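Surface protein SPB1 (Streptococcus agalactiae, PDB 4UZG) forms the backbone subunit of the group B streptococcus pilus 2b, probably joined to its neighbours in the fibre by sortase. Local coordinates at residues L71-Y82 / T94-T102. Residues are numbered along the deposited sequence; the frame is centred on the assembly and turned at random.
Sequences LTQGSEKATGKY and TIPWAATNT
P96 overlaps the loop 74-80 and the first residue of the strand that follows it with its pyrrolidine ring, which uses three of its carbons: CG faces the carbonyl oxygens of E76 and A78 and CB packs near K77 CA, all in the loop, while CD lies 3.3 Å from K81 O. The ring sits at the end of strand 90-96, which pairs with strand 81-87 as a beta hairpin; strand 68-73 runs parallel to 81-87 on its other side, so the loop 74-80 joins parallel neighbours and bends over the mouth of the hairpin. Its return is a type II turn from A78 to K81, with G80 at positive phi (83°). At the hairpin end, Y82 CA approaches T94 O at 3.4 Å, a CA-H...O contact. The buried side is apolar: L71 CD1 meets I95 CG2 at 3.7 Å, the two side chains crossing at about a right angle, while I95 CG1 reaches Y82 CB. V59 and I61 also pack on L71, so strand 50-62, next to 68-73 in the sheet, extends the patch.

Two waters join backbone carbonyls across the contact. One donates to K81 O and P96 O, beside the proline; the other donates to K77 O and A99 O, each at 2.8 Å. K81 turns its end away from strand 90-96, toward strand 68-73, its NZ donating to T72 OG1 and, from well above the carbonyl plane, to Q73 O. K77 instead reaches along residues 98-101. With CG anti to the backbone N (chi1 -165°), its chain stays extended to CE, and CD passes 3.1 Å from A99 O. A bend at chi4 (87°) then delivers NZ to N101 OD1, a hydrogen bond so short at 2.4 Å that its exact geometry is doubtful.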
ATOM      1  N   LEU A  71      13.135   2.680 -22.469  1.00  8.64           N
ATOM      2  CA  LEU A  71      13.550   1.372 -22.973  1.00  9.18           C
ATOM      3  C   LEU A  71      12.340   0.522 -23.319  1.00  9.50           C
ATOM      4  O   LEU A  71      11.258   0.698 -22.758  1.00 10.88           O
ATOM      5  CB  LEU A  71      14.404   0.660 -21.931  1.00  8.82           C
ATOM      6  CG  LEU A  71      15.610   1.440 -21.390  1.00  9.35           C
ATOM      7  CD1 LEU A  71      16.445   0.541 -20.478  1.00 10.26           C
ATOM      8  CD2 LEU A  71      16.464   1.993 -22.501  1.00  9.58           C
ATOM      9  N   THR A  72      12.536  -0.393 -24.259  1.00  9.90           N
ATOM     10  CA  THR A  72      11.524  -1.359 -24.616  1.00 11.05           C
ATOM     11  C   THR A  72      12.004  -2.778 -24.333  1.00 10.91           C
ATOM     12  O   THR A  72      13.193  -3.070 -24.341  1.00 10.88           O
ATOM     13  CB  THR A  72      11.136  -1.228 -26.083  1.00 13.85           C
ATOM     14  OG1 THR A  72      12.270  -1.511 -26.908  1.00 14.68           O
ATOM     15  CG2 THR A  72      10.609   0.173 -26.381  1.00 15.87           C
ATOM     16  N   GLN A  73      11.043  -3.666 -24.099  1.00 11.68           N
ATOM     17  CA  GLN A  73      11.343  -5.029 -23.689  1.00 12.79           C
ATOM     18  C   GLN A  73      11.903  -5.881 -24.834  1.00 12.64           C
ATOM     19  O   GLN A  73      11.400  -5.820 -25.956  1.00 15.52           O
ATOM     20  CB  GLN A  73      10.076  -5.689 -23.143  1.00 13.38           C
ATOM     21  CG  GLN A  73      10.332  -7.016 -22.467  1.00 15.74           C
ATOM     22  CD  GLN A  73       9.054  -7.673 -21.969  1.00 17.78           C
ATOM     23  OE1 GLN A  73       8.036  -7.015 -21.740  1.00 19.20           O
ATOM     24  NE2 GLN A  73       9.099  -8.982 -21.823  1.00 18.91           N
ATOM     25  N   GLY A  74      12.941  -6.667 -24.539  1.00 13.58           N
ATOM     26  CA  GLY A  74      13.521  -7.597 -25.509  1.00 15.09           C
ATOM     27  C   GLY A  74      14.778  -8.258 -24.959  1.00 15.90           C
ATOM     28  O   GLY A  74      15.381  -7.764 -24.000  1.00 14.74           O
ATOM     29  N   SER A  75      15.186  -9.372 -25.572  1.00 17.38           N
ATOM     30  CA  SER A  75      16.366 -10.109 -25.093  1.00 18.71           C
ATOM     31  C   SER A  75      17.666  -9.730 -25.791  1.00 17.64           C
ATOM     32  O   SER A  75      18.749 -10.182 -25.382  1.00 18.95           O
ATOM     33  CB  SER A  75      16.147 -11.609 -25.248  1.00 20.60           C
ATOM     34  OG  SER A  75      16.029 -11.951 -26.615  1.00 22.24           O
ATOM     35  N   GLU A  76      17.575  -8.914 -26.839  1.00 17.90           N
ATOM     36  CA  GLU A  76      18.768  -8.509 -27.579  1.00 19.06           C
ATOM     37  C   GLU A  76      19.691  -7.579 -26.785  1.00 15.37           C
ATOM     38  O   GLU A  76      19.244  -6.722 -25.986  1.00 14.97           O
ATOM     39  CB  GLU A  76      18.420  -7.881 -28.938  1.00 25.04           C
ATOM     40  CG  GLU A  76      17.385  -6.770 -28.917  1.00 30.57           C
ATOM     41  CD  GLU A  76      15.942  -7.269 -29.013  1.00 35.05           C
ATOM     42  OE1 GLU A  76      15.514  -8.046 -28.144  1.00 34.61           O
ATOM     43  OE2 GLU A  76      15.233  -6.876 -29.963  1.00 38.22           O
ATOM     44  N   LYS A  77      20.985  -7.797 -26.988  1.00 15.35           N
ATOM     45  CA  LYS A  77      22.027  -7.020 -26.357  1.00 15.61           C
ATOM     46  C   LYS A  77      22.246  -5.771 -27.206  1.00 13.40           C
ATOM     47  O   LYS A  77      23.181  -5.700 -28.012  1.00 14.73           O
ATOM     48  CB  LYS A  77      23.298  -7.856 -26.290  1.00 19.06           C
ATOM     49  CG  LYS A  77      24.356  -7.339 -25.367  1.00 23.75           C
ATOM     50  CD  LYS A  77      25.641  -8.143 -25.544  1.00 26.16           C
ATOM     51  CE  LYS A  77      26.679  -7.754 -24.499  1.00 28.28           C
ATOM     52  NZ  LYS A  77      26.511  -8.526 -23.256  1.00 29.24           N
ATOM     53  N   ALA A  78      21.364  -4.791 -27.024  1.00 12.46           N
ATOM     54  CA  ALA A  78      21.293  -3.640 -27.914  1.00 11.30           C
ATOM     55  C   ALA A  78      20.765  -2.409 -27.186  1.00 10.48           C
ATOM     56  O   ALA A  78      20.049  -2.510 -26.177  1.00 10.91           O
ATOM     57  CB  ALA A  78      20.417  -3.946 -29.118  1.00 13.32           C
ATOM     58  N   THR A  79      21.123  -1.236 -27.715  1.00 10.26           N
ATOM     59  CA  THR A  79      20.702   0.008 -27.126  1.00  9.69           C
ATOM     60  C   THR A  79      19.176   0.116 -27.068  1.00  9.58           C
ATOM     61  O   THR A  79      18.449  -0.379 -27.934  1.00 10.62           O
ATOM     62  CB  THR A  79      21.306   1.208 -27.884  1.00  9.67           C
ATOM     63  OG1 THR A  79      21.147   2.386 -27.095  1.00 10.62           O
ATOM     64  CG2 THR A  79      20.697   1.402 -29.268  1.00 10.53           C
ATOM     65  N   GLY A  80      18.686   0.715 -25.989  1.00  9.61           N
ATOM     66  CA  GLY A  80      17.276   0.980 -25.861  1.00 10.17           C
ATOM     67  C   GLY A  80      16.438  -0.177 -25.368  1.00  9.72           C
ATOM     68  O   GLY A  80      15.214  -0.053 -25.390  1.00 10.63           O
ATOM     69  N   LYS A  81      17.062  -1.268 -24.941  1.00  9.60           N
ATOM     70  CA  LYS A  81      16.355  -2.506 -24.571  1.00  9.52           C
ATOM     71  C   LYS A  81      16.463  -2.855 -23.094  1.00  8.86           C
ATOM     72  O   LYS A  81      17.437  -2.484 -22.423  1.00  8.91           O
ATOM     73  CB  LYS A  81      16.893  -3.689 -25.408  1.00 10.78           C
ATOM     74  CG  LYS A  81      16.827  -3.521 -26.911  1.00 12.44           C
ATOM     75  CD  LYS A  81      15.428  -3.209 -27.404  1.00 14.08           C
ATOM     76  CE  LYS A  81      14.451  -4.342 -27.153  1.00 15.91           C
ATOM     77  NZ  LYS A  81      13.108  -4.039 -27.745  1.00 17.77           N
ATOM     78  N   TYR A  82      15.503  -3.642 -22.621  1.00  9.20           N
ATOM     79  CA  TYR A  82      15.651  -4.331 -21.347  1.00  8.48           C
ATOM     80  C   TYR A  82      15.016  -5.697 -21.458  1.00  8.56           C
ATOM     81  O   TYR A  82      14.004  -5.856 -22.128  1.00 10.10           O
ATOM     82  CB  TYR A  82      15.038  -3.570 -20.169  1.00  8.71           C
ATOM     83  CG  TYR A  82      13.522  -3.508 -20.126  1.00  8.70           C
ATOM     84  CD1 TYR A  82      12.826  -2.510 -20.799  1.00  9.41           C
ATOM     85  CD2 TYR A  82      12.793  -4.427 -19.395  1.00  9.40           C
ATOM     86  CE1 TYR A  82      11.443  -2.446 -20.752  1.00  9.83           C
ATOM     87  CE2 TYR A  82      11.412  -4.362 -19.330  1.00 10.00           C
ATOM     88  CZ  TYR A  82      10.737  -3.374 -20.004  1.00 10.51           C
ATOM     89  OH  TYR A  82       9.357  -3.329 -19.913  1.00 12.49           O
ATOM     90  N   THR A  94      16.925  -6.818 -16.688  1.00  7.17           N
ATOM     91  CA  THR A  94      18.340  -6.736 -17.039  1.00  7.72           C
ATOM     92  C   THR A  94      18.461  -5.747 -18.183  1.00  7.90           C
ATOM     93  O   THR A  94      17.848  -5.923 -19.225  1.00  9.82           O
ATOM     94  CB  THR A  94      18.879  -8.104 -17.446  1.00  9.43           C
ATOM     95  OG1 THR A  94      18.673  -9.015 -16.368  1.00 10.90           O
ATOM     96  CG2 THR A  94      20.352  -8.045 -17.769  1.00 11.14           C
ATOM     97  N   ILE A  95      19.258  -4.701 -17.970  1.00  7.13           N
ATOM     98  CA  ILE A  95      19.434  -3.648 -18.961  1.00  7.12           C
ATOM     99  C   ILE A  95      20.840  -3.814 -19.575  1.00  7.61           C
ATOM    100  O   ILE A  95      21.844  -3.576 -18.913  1.00  7.50           O
ATOM    101  CB  ILE A  95      19.313  -2.252 -18.334  1.00  7.41           C
ATOM    102  CG1 ILE A  95      17.949  -2.086 -17.650  1.00  8.22           C
ATOM    103  CG2 ILE A  95      19.541  -1.182 -19.400  1.00  8.38           C
ATOM    104  CD1 ILE A  95      17.783  -0.778 -16.894  1.00  9.17           C
ATOM    105  N   PRO A  96      20.925  -4.230 -20.843  1.00  7.73           N
ATOM    106  CA  PRO A  96      22.248  -4.304 -21.471  1.00  8.47           C
ATOM    107  C   PRO A  96      22.838  -2.893 -21.594  1.00  7.47           C
ATOM    108  O   PRO A  96      22.127  -1.933 -21.892  1.00  8.28           O
ATOM    109  CB  PRO A  96      21.967  -4.953 -22.837  1.00 10.67           C
ATOM    110  CG  PRO A  96      20.566  -4.634 -23.129  1.00 11.84           C
ATOM    111  CD  PRO A  96      19.862  -4.633 -21.779  1.00  9.37           C
ATOM    112  N   TRP A  97      24.143  -2.798 -21.381  1.00  7.67           N
ATOM    113  CA  TRP A  97      24.811  -1.507 -21.241  1.00  7.52           C
ATOM    114  C   TRP A  97      25.871  -1.292 -22.317  1.00  8.44           C
ATOM    115  O   TRP A  97      26.333  -0.166 -22.524  1.00  8.85           O
ATOM    116  CB  TRP A  97      25.453  -1.420 -19.845  1.00  7.78           C
ATOM    117  CG  TRP A  97      25.515  -0.037 -19.288  1.00  6.99           C
ATOM    118  CD1 TRP A  97      26.635   0.698 -19.038  1.00  7.48           C
ATOM    119  CD2 TRP A  97      24.404   0.773 -18.887  1.00  6.64           C
ATOM    120  NE1 TRP A  97      26.292   1.910 -18.515  1.00  7.99           N
ATOM    121  CE2 TRP A  97      24.933   1.985 -18.416  1.00  7.41           C
ATOM    122  CE3 TRP A  97      23.027   0.577 -18.863  1.00  7.32           C
ATOM    123  CZ2 TRP A  97      24.124   3.011 -17.929  1.00  8.66           C
ATOM    124  CZ3 TRP A  97      22.220   1.601 -18.392  1.00  7.88           C
ATOM    125  CH2 TRP A  97      22.771   2.795 -17.926  1.00  9.10           C
ATOM    126  N   ALA A  98      26.266  -2.368 -22.990  1.00  9.02           N
ATOM    127  CA  ALA A  98      27.293  -2.296 -24.023  1.00 10.33           C
ATOM    128  C   ALA A  98      27.061  -3.453 -24.973  1.00 11.60           C
ATOM    129  O   ALA A  98      26.433  -4.452 -24.610  1.00 12.65           O
ATOM    130  CB  ALA A  98      28.713  -2.369 -23.409  1.00 11.01           C
ATOM    131  N   ALA A  99      27.605  -3.344 -26.184  1.00 12.85           N
ATOM    132  CA  ALA A  99      27.401  -4.362 -27.206  1.00 15.54           C
ATOM    133  C   ALA A  99      28.125  -5.663 -26.889  1.00 16.65           C
ATOM    134  O   ALA A  99      27.713  -6.717 -27.367  1.00 19.26           O
ATOM    135  CB  ALA A  99      27.838  -3.847 -28.579  1.00 17.26           C
ATOM    136  N   THR A 100      29.222  -5.587 -26.139  1.00 16.78           N
ATOM    137  CA  THR A 100      30.005  -6.771 -25.740  1.00 18.17           C
ATOM    138  C   THR A 100      30.471  -6.621 -24.291  1.00 18.08           C
ATOM    139  O   THR A 100      30.417  -5.522 -23.737  1.00 17.62           O
ATOM    140  CB  THR A 100      31.253  -6.974 -26.614  1.00 19.63           C
ATOM    141  OG1 THR A 100      32.159  -5.881 -26.427  1.00 20.24           O
ATOM    142  CG2 THR A 100      30.879  -7.091 -28.077  1.00 20.12           C
ATOM    143  N   ASN A 101      30.960  -7.705 -23.684  1.00 20.29           N
ATOM    144  CA  ASN A 101      31.272  -7.686 -22.242  1.00 23.86           C
ATOM    145  C   ASN A 101      32.684  -7.276 -21.827  1.00 26.71           C
ATOM    146  O   ASN A 101      32.915  -6.971 -20.653  1.00 27.83           O
ATOM    147  CB  ASN A 101      30.982  -9.035 -21.606  1.00 26.14           C
ATOM    148  CG  ASN A 101      29.593  -9.516 -21.892  1.00 28.71           C
ATOM    149  OD1 ASN A 101      28.713  -8.728 -22.219  1.00 29.53           O
ATOM    150  ND2 ASN A 101      29.393 -10.830 -21.818  1.00 31.76           N
ATOM    151  N   THR A 102      33.610  -7.266 -22.775  1.00 28.67           N
ATOM    152  CA  THR A 102      34.998  -6.926 -22.488  1.00 30.70           C
ATOM    153  C   THR A 102      35.404  -5.721 -23.325  1.00 30.65           C
ATOM    154  O   THR A 102      34.769  -5.433 -24.336  1.00 29.47           O
ATOM    155  CB  THR A 102      35.922  -8.103 -22.801  1.00 32.85           C
ATOM    156  OG1 THR A 102      35.701  -8.522 -24.151  1.00 33.06           O
ATOM    157  CG2 THR A 102      35.629  -9.260 -21.854  1.00 34.34           C
TER
HETATM  158  O   HOH W   1      25.487  -6.802 -29.120  1.00 28.24           O
HETATM  159  O   HOH W   2      19.732  -0.899 -22.903  1.00  8.61           O